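Local structure of autophagy protein 5 (Saccharomyces cerevisiae, 2DYO) at residues I203-Q208 and L280-V285; P230-I235 and I258-H263; I254-E259 and S271-F276. The protein takes part in autophagic vesicle formation and cytoplasm-to-vacuole transport, and is required for nucleophagy and mitophagy. All blocks are in the same frame, centred on the assembly; numbering follows the deposited sequence.

Interaction 1: residues I203-Q208 and L280-V285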
loop_
_atom_site.group_PDB
_atom_site.type_symbol
_atom_site.label_atom_id
_atom_site.label_comp_id
_atom_site.label_asym_id
_atom_site.label_seq_id
_atom_site.Cartn_x
_atom_site.Cartn_y
_atom_site.Cartn_z
ATOM N N ILE A 203 2.683 5.048 18.399
ATOM C CA ILE A 203 1.991 4.961 17.114
ATOM C C ILE A 203 2.917 4.488 15.991
ATOM O O ILE A 203 3.977 5.079 15.759
ATOM C CB ILE A 203 1.401 6.329 16.673
ATOM C CG1 ILE A 203 0.370 6.831 17.690
ATOM C CG2 ILE A 203 0.746 6.191 15.292
ATOM C CD1 ILE A 203 -0.910 6.017 17.748
ATOM N N PRO A 204 2.530 3.407 15.290
ATOM C CA PRO A 204 3.317 2.863 14.180
ATOM C C PRO A 204 3.072 3.827 13.020
ATOM O O PRO A 204 2.089 3.689 12.281
ATOM C CB PRO A 204 2.672 1.497 13.921
ATOM C CG PRO A 204 2.013 1.154 15.243
ATOM C CD PRO A 204 1.439 2.484 15.653
ATOM N N LEU A 205 3.956 4.806 12.884
ATOM C CA LEU A 205 3.827 5.821 11.848
ATOM C C LEU A 205 5.033 5.896 10.927
ATOM O O LEU A 205 6.178 5.916 11.380
ATOM C CB LEU A 205 3.627 7.194 12.500
ATOM C CG LEU A 205 3.603 8.417 11.575
ATOM C CD1 LEU A 205 2.329 8.402 10.729
ATOM C CD2 LEU A 205 3.667 9.704 12.421
ATOM N N ILE A 206 4.762 5.939 9.631
ATOM C CA ILE A 206 5.801 6.067 8.631
ATOM C C ILE A 206 5.456 7.337 7.864
ATOM O O ILE A 206 4.305 7.533 7.461
ATOM C CB ILE A 206 5.828 4.853 7.677
ATOM C CG1 ILE A 206 6.389 3.642 8.432
ATOM C CG2 ILE A 206 6.668 5.179 6.437
ATOM C CD1 ILE A 206 6.392 2.349 7.655
ATOM N N ILE A 207 6.445 8.209 7.701
ATOM C CA ILE A 207 6.253 9.477 6.997
ATOM C C ILE A 207 7.126 9.490 5.757
ATOM O O ILE A 207 8.321 9.234 5.840
ATOM C CB ILE A 207 6.649 10.672 7.884
ATOM C CG1 ILE A 207 5.824 10.659 9.175
ATOM C CG2 ILE A 207 6.424 11.975 7.124
ATOM C CD1 ILE A 207 6.230 11.728 10.190
ATOM N N GLN A 208 6.526 9.786 4.609
ATOM C CA GLN A 208 7.271 9.809 3.357
ATOM C C GLN A 208 6.938 11.042 2.532
ATOM O O GLN A 208 5.912 11.684 2.752
ATOM C CB GLN A 208 6.938 8.561 2.525
ATOM C CG GLN A 208 5.503 8.558 1.965
ATOM C CD GLN A 208 5.204 7.348 1.083
ATOM O OE1 GLN A 208 6.042 6.467 0.912
ATOM N NE2 GLN A 208 4.004 7.308 0.520
ATOM N N LEU A 280 0.496 3.227 9.874
ATOM C CA LEU A 280 -0.216 4.396 9.366
ATOM C C LEU A 280 0.817 5.102 8.502
ATOM O O LEU A 280 1.931 5.362 8.957
ATOM C CB LEU A 280 -0.634 5.337 10.497
ATOM C CG LEU A 280 -1.117 6.707 9.995
ATOM C CD1 LEU A 280 -2.420 6.548 9.200
ATOM C CD2 LEU A 280 -1.326 7.635 11.175
ATOM N N TYR A 281 0.465 5.400 7.255
ATOM C CA TYR A 281 1.391 6.084 6.365
ATOM C C TYR A 281 0.886 7.468 5.998
ATOM O O TYR A 281 -0.278 7.635 5.635
ATOM C CB TYR A 281 1.583 5.319 5.047
ATOM C CG TYR A 281 2.303 3.999 5.143
ATOM C CD1 TYR A 281 1.627 2.838 5.488
ATOM C CD2 TYR A 281 3.663 3.908 4.840
ATOM C CE1 TYR A 281 2.283 1.604 5.523
ATOM C CE2 TYR A 281 4.327 2.689 4.875
ATOM C CZ TYR A 281 3.629 1.542 5.212
ATOM O OH TYR A 281 4.266 0.331 5.210
ATOM N N ILE A 282 1.747 8.471 6.112
ATOM C CA ILE A 282 1.333 9.788 5.670
ATOM C C ILE A 282 2.317 10.218 4.603
ATOM O O ILE A 282 3.513 9.892 4.658
ATOM C CB ILE A 282 1.250 10.833 6.814
ATOM C CG1 ILE A 282 2.588 10.983 7.522
ATOM C CG2 ILE A 282 0.158 10.426 7.810
ATOM C CD1 ILE A 282 2.503 11.920 8.715
ATOM N N THR A 283 1.796 10.910 3.601
ATOM C CA THR A 283 2.613 11.389 2.499
ATOM C C THR A 283 2.578 12.911 2.516
ATOM O O THR A 283 1.508 13.514 2.498
ATOM C CB THR A 283 2.064 10.864 1.159
ATOM O OG1 THR A 283 2.110 9.430 1.168
ATOM C CG2 THR A 283 2.884 11.394 -0.010
ATOM N N LEU A 284 3.752 13.524 2.575
ATOM C CA LEU A 284 3.845 14.975 2.610
ATOM C C LEU A 284 4.007 15.517 1.202
ATOM O O LEU A 284 4.910 15.110 0.475
ATOM C CB LEU A 284 5.036 15.403 3.466
ATOM C CG LEU A 284 5.072 14.811 4.876
ATOM C CD1 LEU A 284 6.331 15.289 5.589
ATOM C CD2 LEU A 284 3.820 15.215 5.649
ATOM N N VAL A 285 3.127 16.433 0.817
ATOM C CA VAL A 285 3.199 17.029 -0.510
ATOM C C VAL A 285 3.176 18.556 -0.417
ATOM O O VAL A 285 2.462 19.133 0.403
ATOM C CB VAL A 285 2.023 16.563 -1.396
ATOM C CG1 VAL A 285 1.945 15.033 -1.398
ATOM C CG2 VAL A 285 0.733 17.155 -0.897
#

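Interaction 2: residues P230-I235 and I258-H263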
loop_
_atom_site.group_PDB
_atom_site.type_symbol
_atom_site.label_atom_id
_atom_site.label_comp_id
_atom_site.label_asym_id
_atom_site.label_seq_id
_atom_site.Cartn_x
_atom_site.Cartn_y
_atom_site.Cartn_z
ATOM N N PRO A 230 -2.229 13.513 21.236
ATOM C CA PRO A 230 -1.755 14.485 20.249
ATOM C C PRO A 230 -2.491 14.559 18.915
ATOM O O PRO A 230 -3.059 13.577 18.434
ATOM C CB PRO A 230 -0.286 14.097 20.064
ATOM C CG PRO A 230 -0.316 12.623 20.222
ATOM C CD PRO A 230 -1.247 12.431 21.420
ATOM N N THR A 231 -2.461 15.751 18.335
ATOM C CA THR A 231 -3.051 16.014 17.034
ATOM C C THR A 231 -1.855 15.987 16.078
ATOM O O THR A 231 -0.708 15.904 16.523
ATOM C CB THR A 231 -3.663 17.417 16.969
ATOM O OG1 THR A 231 -2.624 18.381 17.174
ATOM C CG2 THR A 231 -4.730 17.597 18.045
ATOM N N LEU A 232 -2.106 16.046 14.776
ATOM C CA LEU A 232 -0.996 16.057 13.825
ATOM C C LEU A 232 -0.119 17.282 14.078
ATOM O O LEU A 232 1.107 17.212 13.978
ATOM C CB LEU A 232 -1.511 16.083 12.387
ATOM C CG LEU A 232 -2.116 14.776 11.865
ATOM C CD1 LEU A 232 -2.524 14.945 10.402
ATOM C CD2 LEU A 232 -1.091 13.646 12.003
ATOM N N LYS A 233 -0.749 18.408 14.402
ATOM C CA LYS A 233 -0.002 19.636 14.677
ATOM C C LYS A 233 0.930 19.422 15.864
ATOM O O LYS A 233 2.056 19.914 15.875
ATOM C CB LYS A 233 -0.957 20.789 14.989
ATOM C CG LYS A 233 -0.258 22.116 15.268
ATOM C CD LYS A 233 0.262 22.745 13.981
ATOM C CE LYS A 233 0.822 24.148 14.224
ATOM N NZ LYS A 233 1.063 24.864 12.931
ATOM N N ASP A 234 0.451 18.690 16.862
ATOM C CA ASP A 234 1.236 18.400 18.055
ATOM C C ASP A 234 2.537 17.664 17.738
ATOM O O ASP A 234 3.514 17.768 18.482
ATOM C CB ASP A 234 0.419 17.555 19.035
ATOM C CG ASP A 234 -0.559 18.377 19.845
ATOM O OD1 ASP A 234 -1.454 17.773 20.473
ATOM O OD2 ASP A 234 -0.425 19.620 19.864
ATOM N N ILE A 235 2.556 16.901 16.648
ATOM C CA ILE A 235 3.774 16.184 16.302
ATOM C C ILE A 235 4.442 16.812 15.089
ATOM O O ILE A 235 5.146 16.137 14.335
ATOM C CB ILE A 235 3.503 14.686 16.022
ATOM C CG1 ILE A 235 2.620 14.519 14.786
ATOM C CG2 ILE A 235 2.857 14.042 17.234
ATOM C CD1 ILE A 235 2.607 13.083 14.244
ATOM N N ILE A 258 -6.285 10.877 0.785
ATOM C CA ILE A 258 -7.081 12.072 1.059
ATOM C C ILE A 258 -6.330 13.092 1.915
ATOM O O ILE A 258 -5.323 12.768 2.545
ATOM C CB ILE A 258 -8.420 11.736 1.771
ATOM C CG1 ILE A 258 -8.151 11.196 3.176
ATOM C CG2 ILE A 258 -9.209 10.718 0.951
ATOM C CD1 ILE A 258 -9.395 11.123 4.044
ATOM N N GLU A 259 -6.836 14.323 1.935
ATOM C CA GLU A 259 -6.230 15.402 2.709
ATOM C C GLU A 259 -6.631 15.304 4.176
ATOM O O GLU A 259 -7.806 15.130 4.493
ATOM C CB GLU A 259 -6.675 16.759 2.152
ATOM C CG GLU A 259 -5.979 17.945 2.802
ATOM C CD GLU A 259 -6.565 19.278 2.363
ATOM O OE1 GLU A 259 -6.825 19.440 1.151
ATOM O OE2 GLU A 259 -6.758 20.158 3.227
ATOM N N ILE A 260 -5.654 15.418 5.072
ATOM C CA ILE A 260 -5.918 15.339 6.498
ATOM C C ILE A 260 -5.631 16.687 7.171
ATOM O O ILE A 260 -4.555 17.264 6.997
ATOM C CB ILE A 260 -5.054 14.237 7.163
ATOM C CG1 ILE A 260 -5.288 12.886 6.467
ATOM C CG2 ILE A 260 -5.402 14.121 8.633
ATOM C CD1 ILE A 260 -6.709 12.358 6.567
ATOM N N PRO A 261 -6.603 17.211 7.937
ATOM C CA PRO A 261 -6.464 18.494 8.642
ATOM C C PRO A 261 -5.426 18.398 9.762
ATOM O O PRO A 261 -5.273 17.344 10.374
ATOM C CB PRO A 261 -7.864 18.740 9.210
ATOM C CG PRO A 261 -8.768 17.909 8.351
ATOM C CD PRO A 261 -7.957 16.661 8.117
ATOM N N TRP A 262 -4.730 19.497 10.048
ATOM C CA TRP A 262 -3.728 19.485 11.112
ATOM C C TRP A 262 -4.313 19.238 12.500
ATOM O O TRP A 262 -3.615 18.742 13.384
ATOM C CB TRP A 262 -2.938 20.798 11.142
ATOM C CG TRP A 262 -1.936 20.926 10.040
ATOM C CD1 TRP A 262 -2.089 21.607 8.867
ATOM C CD2 TRP A 262 -0.630 20.335 9.995
ATOM N NE1 TRP A 262 -0.957 21.478 8.093
ATOM C CE2 TRP A 262 -0.047 20.703 8.762
ATOM C CE3 TRP A 262 0.105 19.531 10.879
ATOM C CZ2 TRP A 262 1.240 20.294 8.386
ATOM C CZ3 TRP A 262 1.386 19.124 10.508
ATOM C CH2 TRP A 262 1.940 19.508 9.269
ATOM N N HIS A 263 -5.582 19.585 12.709
ATOM C CA HIS A 263 -6.183 19.377 14.024
ATOM C C HIS A 263 -6.629 17.934 14.251
ATOM O O HIS A 263 -7.108 17.587 15.328
ATOM C CB HIS A 263 -7.368 20.326 14.253
ATOM C CG HIS A 263 -8.458 20.208 13.232
ATOM N ND1 HIS A 263 -8.446 20.906 12.046
ATOM C CD2 HIS A 263 -9.611 19.495 13.240
ATOM C CE1 HIS A 263 -9.548 20.635 11.366
ATOM N NE2 HIS A 263 -10.272 19.782 12.068
#

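Interaction 3: residues I254-E259 and S271-F276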
loop_
_atom_site.group_PDB
_atom_site.type_symbol
_atom_site.label_atom_id
_atom_site.label_comp_id
_atom_site.label_asym_id
_atom_site.label_seq_id
_atom_site.Cartn_x
_atom_site.Cartn_y
_atom_site.Cartn_z
ATOM N N ILE A 254 -1.214 13.843 3.339
ATOM C CA ILE A 254 -2.069 12.931 2.588
ATOM C C ILE A 254 -1.995 11.546 3.228
ATOM O O ILE A 254 -0.911 10.982 3.394
ATOM C CB ILE A 254 -1.605 12.799 1.116
ATOM C CG1 ILE A 254 -1.693 14.154 0.408
ATOM C CG2 ILE A 254 -2.450 11.748 0.395
ATOM C CD1 ILE A 254 -3.082 14.770 0.411
ATOM N N CYS A 255 -3.151 11.013 3.600
ATOM C CA CYS A 255 -3.237 9.689 4.200
ATOM C C CYS A 255 -4.343 8.952 3.466
ATOM O O CYS A 255 -5.434 9.487 3.302
ATOM C CB CYS A 255 -3.584 9.795 5.687
ATOM S SG CYS A 255 -3.668 8.222 6.541
ATOM N N GLN A 256 -4.065 7.732 3.017
ATOM C CA GLN A 256 -5.076 6.960 2.303
ATOM C C GLN A 256 -5.677 7.772 1.153
ATOM O O GLN A 256 -6.896 7.783 0.948
ATOM C CB GLN A 256 -6.191 6.528 3.262
ATOM C CG GLN A 256 -5.772 5.453 4.262
ATOM C CD GLN A 256 -5.688 4.059 3.650
ATOM O OE1 GLN A 256 -5.959 3.867 2.463
ATOM N NE2 GLN A 256 -5.319 3.079 4.465
ATOM N N GLY A 257 -4.810 8.465 0.424
ATOM C CA GLY A 257 -5.253 9.244 -0.717
ATOM C C GLY A 257 -6.097 10.479 -0.472
ATOM O O GLY A 257 -6.584 11.076 -1.435
ATOM N N ILE A 258 -6.285 10.877 0.785
ATOM C CA ILE A 258 -7.081 12.072 1.059
ATOM C C ILE A 258 -6.330 13.092 1.915
ATOM O O ILE A 258 -5.323 12.768 2.545
ATOM C CB ILE A 258 -8.420 11.736 1.771
ATOM C CG1 ILE A 258 -8.151 11.196 3.176
ATOM C CG2 ILE A 258 -9.209 10.718 0.951
ATOM C CD1 ILE A 258 -9.395 11.123 4.044
ATOM N N GLU A 259 -6.836 14.323 1.935
ATOM C CA GLU A 259 -6.230 15.402 2.709
ATOM C C GLU A 259 -6.631 15.304 4.176
ATOM O O GLU A 259 -7.806 15.130 4.493
ATOM C CB GLU A 259 -6.675 16.759 2.152
ATOM C CG GLU A 259 -5.979 17.945 2.802
ATOM C CD GLU A 259 -6.565 19.278 2.363
ATOM O OE1 GLU A 259 -6.825 19.440 1.151
ATOM O OE2 GLU A 259 -6.758 20.158 3.227
ATOM N N SER A 271 -6.001 4.632 14.258
ATOM C CA SER A 271 -7.024 3.612 14.447
ATOM C C SER A 271 -7.978 3.441 13.274
ATOM O O SER A 271 -8.511 2.357 13.070
ATOM C CB SER A 271 -7.826 3.890 15.723
ATOM O OG SER A 271 -8.627 5.042 15.572
ATOM N N LYS A 272 -8.171 4.494 12.488
ATOM C CA LYS A 272 -9.095 4.425 11.365
ATOM C C LYS A 272 -8.471 4.328 9.981
ATOM O O LYS A 272 -8.967 3.595 9.121
ATOM C CB LYS A 272 -10.042 5.627 11.422
ATOM C CG LYS A 272 -10.974 5.575 12.622
ATOM C CD LYS A 272 -11.722 6.879 12.838
ATOM C CE LYS A 272 -12.683 6.738 14.016
ATOM N NZ LYS A 272 -13.202 8.044 14.491
ATOM N N LEU A 273 -7.386 5.062 9.761
ATOM C CA LEU A 273 -6.753 5.059 8.453
ATOM C C LEU A 273 -5.452 4.270 8.279
ATOM O O LEU A 273 -4.816 4.356 7.227
ATOM C CB LEU A 273 -6.552 6.509 7.994
ATOM C CG LEU A 273 -7.717 7.118 7.200
ATOM C CD1 LEU A 273 -9.049 6.839 7.887
ATOM C CD2 LEU A 273 -7.489 8.607 7.029
ATOM N N ARG A 274 -5.045 3.494 9.282
ATOM C CA ARG A 274 -3.814 2.715 9.126
ATOM C C ARG A 274 -3.991 1.767 7.942
ATOM O O ARG A 274 -5.115 1.388 7.608
ATOM C CB ARG A 274 -3.507 1.900 10.385
ATOM C CG ARG A 274 -4.506 0.787 10.672
ATOM C CD ARG A 274 -4.074 -0.023 11.883
ATOM N NE ARG A 274 -5.078 -1.018 12.256
ATOM C CZ ARG A 274 -4.976 -1.830 13.303
ATOM N NH1 ARG A 274 -3.911 -1.772 14.089
ATOM N NH2 ARG A 274 -5.945 -2.697 13.568
ATOM N N SER A 275 -2.883 1.396 7.309
ATOM C CA SER A 275 -2.917 0.498 6.164
ATOM C C SER A 275 -3.002 -0.969 6.600
ATOM O O SER A 275 -2.926 -1.273 7.795
ATOM C CB SER A 275 -1.688 0.733 5.288
ATOM O OG SER A 275 -1.663 2.076 4.816
ATOM N N PHE A 276 -3.138 -1.871 5.629
ATOM C CA PHE A 276 -3.292 -3.299 5.910
ATOM C C PHE A 276 -2.078 -4.016 6.505
ATOM O O PHE A 276 -2.178 -5.186 6.873
ATOM C CB PHE A 276 -3.768 -4.034 4.644
ATOM C CG PHE A 276 -2.656 -4.445 3.721
ATOM C CD1 PHE A 276 -2.247 -5.777 3.654
ATOM C CD2 PHE A 276 -2.018 -3.506 2.915
ATOM C CE1 PHE A 276 -1.210 -6.169 2.797
ATOM C CE2 PHE A 276 -0.980 -3.883 2.051
ATOM C CZ PHE A 276 -0.575 -5.219 1.992
#

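Interaction 1: residues I203-Q208 and L280-V285
Gln208 and Thr283 close a ladder in which strands 205-208 and 280-285 run parallel, their axes 19° apart, joined by five nearly straight backbone hydrogen bonds from Leu280 N to Pro204 O at one end to Leu284 N to Gln208 O at the other. The glutamine shows how a side chain can add a rung. Its CB starts on the face shared with Ile206 and Tyr281; CG, placed between the backbone N and the carbonyl carbon (chi1 70°), passes 3.6 Å from Ile282 O and as far from Thr283 OG1. The extended chain then delivers NE2 to Thr283 OG1 at 2.9 Å, with the hydroxyl oxygen in the amide plane. NE2 also bonds to Val92 O, so an alanine here would probably leave that carbonyl and the threonine hydroxyl without their amide partner. On the same face, Ile206 CD1 rests obliquely 3.5 Å from Tyr281 CE2, while the phenol OH bonds to Asp277. On the other face, Ile207 CG1 lies beside Ile282 CD1 at 3.6 Å. The two strands are the parallel pair of the ubiquitin-like UblB sheet, 280-286 its middle strand: strand 218-219 flanks 205-208, strand 251-255 flanks 280-286, and helix 266-273 packs on Leu280 while helix 142-159 reaches Pro204 and Tyr281.

Interaction 2: residues P230-I235 and I258-H263
Lys233 N donates a bent hydrogen bond to Trp262 O (3.1 Å, 146° at the hydrogen), a backbone tie between the turn at 230-235 and the loop that leaves strand 258-260; the donor sits 15° from the carbonyl plane. From this bond Leu232 reaches toward strand 258-260. Its CB lies 3.5 Å from the same Trp262 O, and CG, anti to the carbonyl carbon (chi1 -73°), carries CD1 on to Ile260 CG2. That methyl pair, at 3.5 Å, is tighter than usual van der Waals contact, and the two side chains cross at about a right angle. The same CD1 also touches Pro261 O. The turn itself is built on an ST motif: Thr231 OG1 accepts from Asp234 N at 3.1 Å, and Asp234 OD1 in return takes the N-H of Thr231 from above its carboxylate plane. Ile235 follows at the N-cap of helix 236-239, so the motif lies directly ahead of that short helix of the ubiquitin-like UblB domain. Trp262 turns the edge of its ring to the turn, CE3 lying 3.8 Å from Lys233 N. The lysine ammonium stands over the five-membered ring at 5.8 Å from NZ to its centroid, at most a weak attraction. Beyond the pair, Leu232 also packs on Leu266 and Leu269 of helix 266-273, and Pro261 and His263 meet apolar side chains of another protein chain.

Interaction 3: residues I254-E259 and S271-F276
Gln256 sets CG anti to its own carbonyl carbon (chi1 -71°) and then bends at chi2 (-77°), a course that lays the side chain across Leu273 and brings the amide to the backbone where helix 266-273 ends. Cys255 sends SG the other way round its first bond, anti to the backbone N (chi1 -178°), against the same leucine. The result is a grip on one residue chiefly by two neighbours. Gln256 NE2 donates to Leu273 O at 3.1 Å, with the acceptor in the plane of the amide but the donor well above the carbonyl plane, so the bond does not follow a lone pair. On the way there Gln256 CG passes 3.3 Å from that oxygen and 3.9 Å from Leu273 CG. Cys255 SG meets Leu273 CB at 3.7 Å and CD2 at 3.9 Å, while Ile258 CD1 makes a looser apolar contact with Leu273 CD2. What places Cys255, Gln256 and Ile258 is a type I' beta turn from Cys255 to Ile258, closed by reciprocal backbone hydrogen bonds between those two residues; it forms the hairpin joining strands 251-255 and 258-260. The amide has a second partner, since NE2 also bonds to Glu45, whose carboxylate accepts from Phe276 N as well. The hairpin thus meets the C-terminal end of helix 266-273, with Ile260 of strand 258-260 also packing on Leu273, helix 4-12 touching Gln256 and Leu273 through Leu11 and Ile7, and Leu280 of strand 280-286 lying against Cys255.

Overall arrangement
From the N terminus, the first of these segments is 203-208, within the UblB region, which waits until 280-285 for its partner, so interaction 1 closes the longest loop. Both other contacts fall within it. Interaction 2 joins 230-235 to 258-263; interaction 3 begins at 254-259, before that loop is complete, and ends at 271-276, so the two loops overlap, sharing Ile258 and Glu259. One sheet links all three: strand 280-286 neighbours 251-255, which neighbours 258-260. Interaction 1 supplies the sheet's parallel pair, with 280-286 at its middle, interaction 2 ties the turn before helix 236-239 to the edge strand's exit, and interaction 3 sets the hairpin against helix 266-273. Leu205 meets Ile235, and Ile260 touches Cys255.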